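Local structure of suppressor protein STP22 of temperature-sensitive alpha-factor receptor and arginine permease (Saccharomyces cerevisiae, 3R3Q) at residues D36-L47 / M141-M151. The protein serves as the VPS23 subunit of yeast ESCRT-I, whose N-terminal UEV domain probably helps recruit the complex to endosomes through ESCRT-0. The protein carries 1 engineered substitution. Sequence-based numbering, arbitrary orientation. Where two conformers were deposited one is given.
Sequences DSLALLDNFHSL and MNLIMVVQELM
Leu40 reaches across to Leu143, Ile144 and Val147 where two helices of the UEV domain, which has a variant of the ubiquitin-conjugating (UBC) fold, pack side by side on the antiparallel sheet. The segments 36-43 and 143-151 of these helices run in broadly the same direction, their axes 41° apart and 9.4 Å at closest approach. The tight part faces the sheet. With CG anti to the backbone N (chi1 -178°), Leu40 sets CD1 3.7 Å from Val147 CG2, and its CD2 lies against Leu143 CB; Met87 of strand 82-88 touches Leu40, Leu143 and Val147 from the sheet. Ile144 lays CG1 alongside the Leu40 backbone and carries CD1 on to Ala39, whose CB is 3.8 Å from it.

Toward solvent the contact thins out and turns polar. No direct hydrogen bond joins the two segments; instead one water donates to Asp36 O and accepts from Ile144 N. Asp36 OD2 comes within 3.5 Å of Asn142 CB and is hydrogen-bonded to Tyr93 OH outside the two segments. Asn142 is the N-cap of its helix: its OD1 accepts from Met145 N at 2.8 Å, nearly in line with its own C=O bond, which fixes that end of the amide on its helix.

Phe44, the first residue past the helix, closes the far end of the contact. Gln148 CG lies at the edge of the ring, near its plane, on the solvent side, while Met151 SD makes an oblique Met-aromatic contact, 3.8 Å from Phe44 CE2. Over one ring face stands Val147 CG1, displaced toward the rim in a CH-pi contact, 3.7 Å from Phe44 CZ.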
loop_
_atom_site.group_PDB
_atom_site.type_symbol
_atom_site.label_atom_id
_atom_site.label_comp_id
_atom_site.label_asym_id
_atom_site.label_seq_id
_atom_site.Cartn_x
_atom_site.Cartn_y
_atom_site.Cartn_z
ATOM N N ASP A 36 1.469 -6.968 11.292
ATOM C CA ASP A 36 0.650 -6.668 10.122
ATOM C C ASP A 36 1.506 -6.483 8.883
ATOM O O ASP A 36 1.100 -6.839 7.787
ATOM C CB ASP A 36 -0.237 -5.433 10.367
ATOM C CG ASP A 36 -1.388 -5.717 11.323
ATOM O OD1 ASP A 36 -1.317 -6.732 12.046
ATOM O OD2 ASP A 36 -2.352 -4.938 11.340
ATOM N N SER A 37 2.700 -5.927 9.070
ATOM C CA SER A 37 3.644 -5.765 7.966
ATOM C C SER A 37 4.107 -7.121 7.442
ATOM O O SER A 37 4.125 -7.362 6.234
ATOM C CB SER A 37 4.833 -4.899 8.390
ATOM O OG SER A 37 4.402 -3.583 8.670
ATOM N N LEU A 38 4.452 -8.018 8.355
ATOM C CA LEU A 38 4.867 -9.359 7.972
ATOM C C LEU A 38 3.732 -10.153 7.309
ATOM O O LEU A 38 3.948 -10.905 6.356
ATOM C CB LEU A 38 5.407 -10.104 9.192
ATOM C CG LEU A 38 6.158 -11.396 8.925
ATOM C CD1 LEU A 38 7.461 -11.136 8.172
ATOM C CD2 LEU A 38 6.422 -12.073 10.244
ATOM N N ALA A 39 2.508 -9.986 7.797
ATOM C CA ALA A 39 1.387 -10.661 7.168
ATOM C C ALA A 39 1.196 -10.161 5.739
ATOM O O ALA A 39 0.898 -10.946 4.836
ATOM C CB ALA A 39 0.122 -10.469 7.970
ATOM N N LEU A 40 1.352 -8.857 5.538
ATOM C CA LEU A 40 1.234 -8.296 4.196
ATOM C C LEU A 40 2.297 -8.902 3.287
ATOM O O LEU A 40 1.998 -9.325 2.169
ATOM C CB LEU A 40 1.353 -6.773 4.233
ATOM C CG LEU A 40 1.194 -6.065 2.886
ATOM C CD1 LEU A 40 -0.229 -6.219 2.362
ATOM C CD2 LEU A 40 1.551 -4.589 3.011
ATOM N N LEU A 41 3.537 -8.952 3.764
ATOM C CA LEU A 41 4.633 -9.464 2.939
ATOM C C LEU A 41 4.438 -10.948 2.620
ATOM O O LEU A 41 4.745 -11.397 1.515
ATOM C CB LEU A 41 5.976 -9.253 3.640
ATOM C CG LEU A 41 6.358 -7.791 3.844
ATOM C CD1 LEU A 41 7.633 -7.693 4.686
ATOM C CD2 LEU A 41 6.549 -7.111 2.504
ATOM N N ASP A 42 3.937 -11.707 3.592
ATOM C CA ASP A 42 3.681 -13.128 3.381
ATOM C C ASP A 42 2.591 -13.394 2.357
ATOM O O ASP A 42 2.641 -14.381 1.625
ATOM C CB ASP A 42 3.286 -13.790 4.700
ATOM C CG ASP A 42 4.407 -14.566 5.306
ATOM O OD1 ASP A 42 5.568 -14.353 4.891
ATOM O OD2 ASP A 42 4.127 -15.392 6.198
ATOM N N ASN A 43 1.594 -12.531 2.306
ATOM C CA ASN A 43 0.474 -12.768 1.413
ATOM C C ASN A 43 0.678 -12.185 0.026
ATOM O O ASN A 43 0.051 -12.631 -0.932
ATOM C CB ASN A 43 -0.823 -12.275 2.039
ATOM C CG ASN A 43 -1.293 -13.179 3.165
ATOM O OD1 ASN A 43 -1.246 -12.809 4.337
ATOM N ND2 ASN A 43 -1.723 -14.386 2.811
ATOM N N PHE A 44 1.564 -11.197 -0.071
ATOM C CA PHE A 44 1.873 -10.551 -1.343
ATOM C C PHE A 44 3.379 -10.552 -1.611
ATOM O O PHE A 44 4.106 -9.642 -1.205
ATOM C CB PHE A 44 1.343 -9.117 -1.346
ATOM C CG PHE A 44 -0.146 -9.027 -1.225
ATOM C CD1 PHE A 44 -0.729 -8.612 -0.042
ATOM C CD2 PHE A 44 -0.957 -9.348 -2.295
ATOM C CE1 PHE A 44 -2.103 -8.525 0.074
ATOM C CE2 PHE A 44 -2.337 -9.267 -2.189
ATOM C CZ PHE A 44 -2.907 -8.856 -1.003
ATOM N N HIS A 45 3.840 -11.587 -2.300
ATOM C CA HIS A 45 5.266 -11.753 -2.544
ATOM C C HIS A 45 5.844 -10.692 -3.476
ATOM O O HIS A 45 7.066 -10.579 -3.599
ATOM C CB HIS A 45 5.543 -13.150 -3.099
ATOM C CG HIS A 45 5.161 -14.251 -2.160
ATOM N ND1 HIS A 45 4.786 -15.505 -2.591
ATOM C CD2 HIS A 45 5.081 -14.279 -0.808
ATOM C CE1 HIS A 45 4.500 -16.262 -1.546
ATOM N NE2 HIS A 45 4.672 -15.541 -0.452
ATOM N N SER A 46 4.972 -9.921 -4.122
ATOM C CA SER A 46 5.399 -8.849 -5.017
ATOM C C SER A 46 5.654 -7.548 -4.258
ATOM O O SER A 46 5.932 -6.509 -4.868
ATOM C CB SER A 46 4.337 -8.605 -6.087
ATOM O OG SER A 46 3.103 -8.256 -5.486
ATOM N N LEU A 47 5.544 -7.607 -2.931
ATOM C CA LEU A 47 5.785 -6.441 -2.081
ATOM C C LEU A 47 7.020 -6.701 -1.227
ATOM O O LEU A 47 7.315 -7.848 -0.890
ATOM C CB LEU A 47 4.564 -6.171 -1.194
ATOM C CG LEU A 47 3.304 -5.694 -1.924
ATOM C CD1 LEU A 47 2.149 -5.511 -0.941
ATOM C CD2 LEU A 47 3.541 -4.412 -2.692
ATOM N N MET A 141 -9.239 -3.699 11.218
ATOM C CA MET A 141 -8.699 -3.667 9.865
ATOM C C MET A 141 -7.182 -3.842 9.872
ATOM O O MET A 141 -6.556 -3.815 10.931
ATOM C CB MET A 141 -9.116 -2.364 9.182
ATOM C CG MET A 141 -10.636 -2.275 9.011
ATOM S SD MET A 141 -11.077 -0.829 8.053
ATOM C CE MET A 141 -12.819 -1.128 7.799
ATOM N N ASN A 142 -6.590 -4.020 8.696
ATOM C CA ASN A 142 -5.155 -4.264 8.614
ATOM C C ASN A 142 -4.624 -3.883 7.234
ATOM O O ASN A 142 -5.372 -3.369 6.407
ATOM C CB ASN A 142 -4.841 -5.724 8.968
ATOM C CG ASN A 142 -5.485 -6.712 8.021
ATOM O OD1 ASN A 142 -5.612 -6.455 6.825
ATOM N ND2 ASN A 142 -5.914 -7.846 8.554
ATOM N N LEU A 143 -3.330 -4.088 7.006
ATOM C CA LEU A 143 -2.704 -3.679 5.748
ATOM C C LEU A 143 -3.160 -4.535 4.575
ATOM O O LEU A 143 -3.330 -4.033 3.457
ATOM C CB LEU A 143 -1.181 -3.725 5.873
ATOM C CG LEU A 143 -0.583 -2.864 6.986
ATOM C CD1 LEU A 143 0.909 -3.134 7.090
ATOM C CD2 LEU A 143 -0.829 -1.377 6.727
ATOM N N ILE A 144 -3.363 -5.825 4.824
ATOM C CA ILE A 144 -3.843 -6.719 3.773
ATOM C C ILE A 144 -5.183 -6.242 3.210
ATOM O O ILE A 144 -5.386 -6.239 1.991
ATOM C CB ILE A 144 -3.969 -8.155 4.283
ATOM C CG1 ILE A 144 -2.583 -8.764 4.501
ATOM C CG2 ILE A 144 -4.753 -9.011 3.297
ATOM C CD1 ILE A 144 -2.607 -10.026 5.335
ATOM N N MET A 145 -6.091 -5.830 4.089
ATOM C CA MET A 145 -7.400 -5.352 3.642
ATOM C C MET A 145 -7.273 -4.136 2.743
ATOM O O MET A 145 -8.036 -3.996 1.790
ATOM C CB MET A 145 -8.294 -5.050 4.840
ATOM C CG MET A 145 -8.652 -6.295 5.628
ATOM S SD MET A 145 -9.644 -5.856 7.064
ATOM C CE MET A 145 -11.183 -5.375 6.297
ATOM N N VAL A 146 -6.313 -3.261 3.037
ATOM C CA VAL A 146 -6.119 -2.070 2.224
ATOM C C VAL A 146 -5.662 -2.471 0.819
ATOM O O VAL A 146 -6.173 -1.958 -0.179
ATOM C CB VAL A 146 -5.127 -1.075 2.872
ATOM C CG1 VAL A 146 -4.874 0.087 1.938
ATOM C CG2 VAL A 146 -5.678 -0.553 4.209
ATOM N N VAL A 147 -4.702 -3.390 0.737
ATOM C CA VAL A 147 -4.217 -3.840 -0.562
ATOM C C VAL A 147 -5.286 -4.625 -1.334
ATOM O O VAL A 147 -5.427 -4.446 -2.542
ATOM C CB VAL A 147 -2.917 -4.636 -0.419
ATOM C CG1 VAL A 147 -2.514 -5.232 -1.746
ATOM C CG2 VAL A 147 -1.825 -3.714 0.132
ATOM N N GLN A 148 -6.054 -5.463 -0.646
ATOM C CA GLN A 148 -7.161 -6.157 -1.300
ATOM C C GLN A 148 -8.167 -5.157 -1.864
ATOM O O GLN A 148 -8.662 -5.328 -2.978
ATOM C CB GLN A 148 -7.862 -7.115 -0.333
ATOM C CG GLN A 148 -6.986 -8.295 0.086
ATOM C CD GLN A 148 -7.601 -9.144 1.179
ATOM O OE1 GLN A 148 -8.285 -8.641 2.067
ATOM N NE2 GLN A 148 -7.332 -10.445 1.130
ATOM N N GLU A 149 -8.471 -4.105 -1.118
ATOM C CA GLU A 149 -9.404 -3.120 -1.653
ATOM C C GLU A 149 -8.818 -2.411 -2.866
ATOM O O GLU A 149 -9.512 -2.192 -3.860
ATOM C CB GLU A 149 -9.824 -2.105 -0.604
ATOM C CG GLU A 149 -10.824 -1.104 -1.181
ATOM C CD GLU A 149 -11.675 -0.467 -0.130
ATOM O OE1 GLU A 149 -11.633 0.767 -0.016
ATOM O OE2 GLU A 149 -12.360 -1.205 0.602
ATOM N N LEU A 150 -7.541 -2.058 -2.790
ATOM C CA LEU A 150 -6.867 -1.394 -3.903
ATOM C C LEU A 150 -6.993 -2.232 -5.166
ATOM O O LEU A 150 -7.316 -1.722 -6.243
ATOM C CB LEU A 150 -5.400 -1.161 -3.560
ATOM C CG LEU A 150 -4.570 -0.415 -4.602
ATOM C CD1 LEU A 150 -5.207 0.925 -4.918
ATOM C CD2 LEU A 150 -3.152 -0.230 -4.084
ATOM N N MET A 151 -6.751 -3.526 -5.037
ATOM C CA MET A 151 -6.872 -4.427 -6.173
ATOM C C MET A 151 -8.277 -4.415 -6.753
ATOM O O MET A 151 -8.447 -4.489 -7.981
ATOM C CB MET A 151 -6.489 -5.849 -5.773
ATOM C CG MET A 151 -5.002 -6.007 -5.521
ATOM S SD MET A 151 -4.650 -7.553 -4.665
ATOM C CE MET A 151 -5.120 -8.746 -5.896
HETATM O O HOH W 1 -1.835 -6.709 7.549
#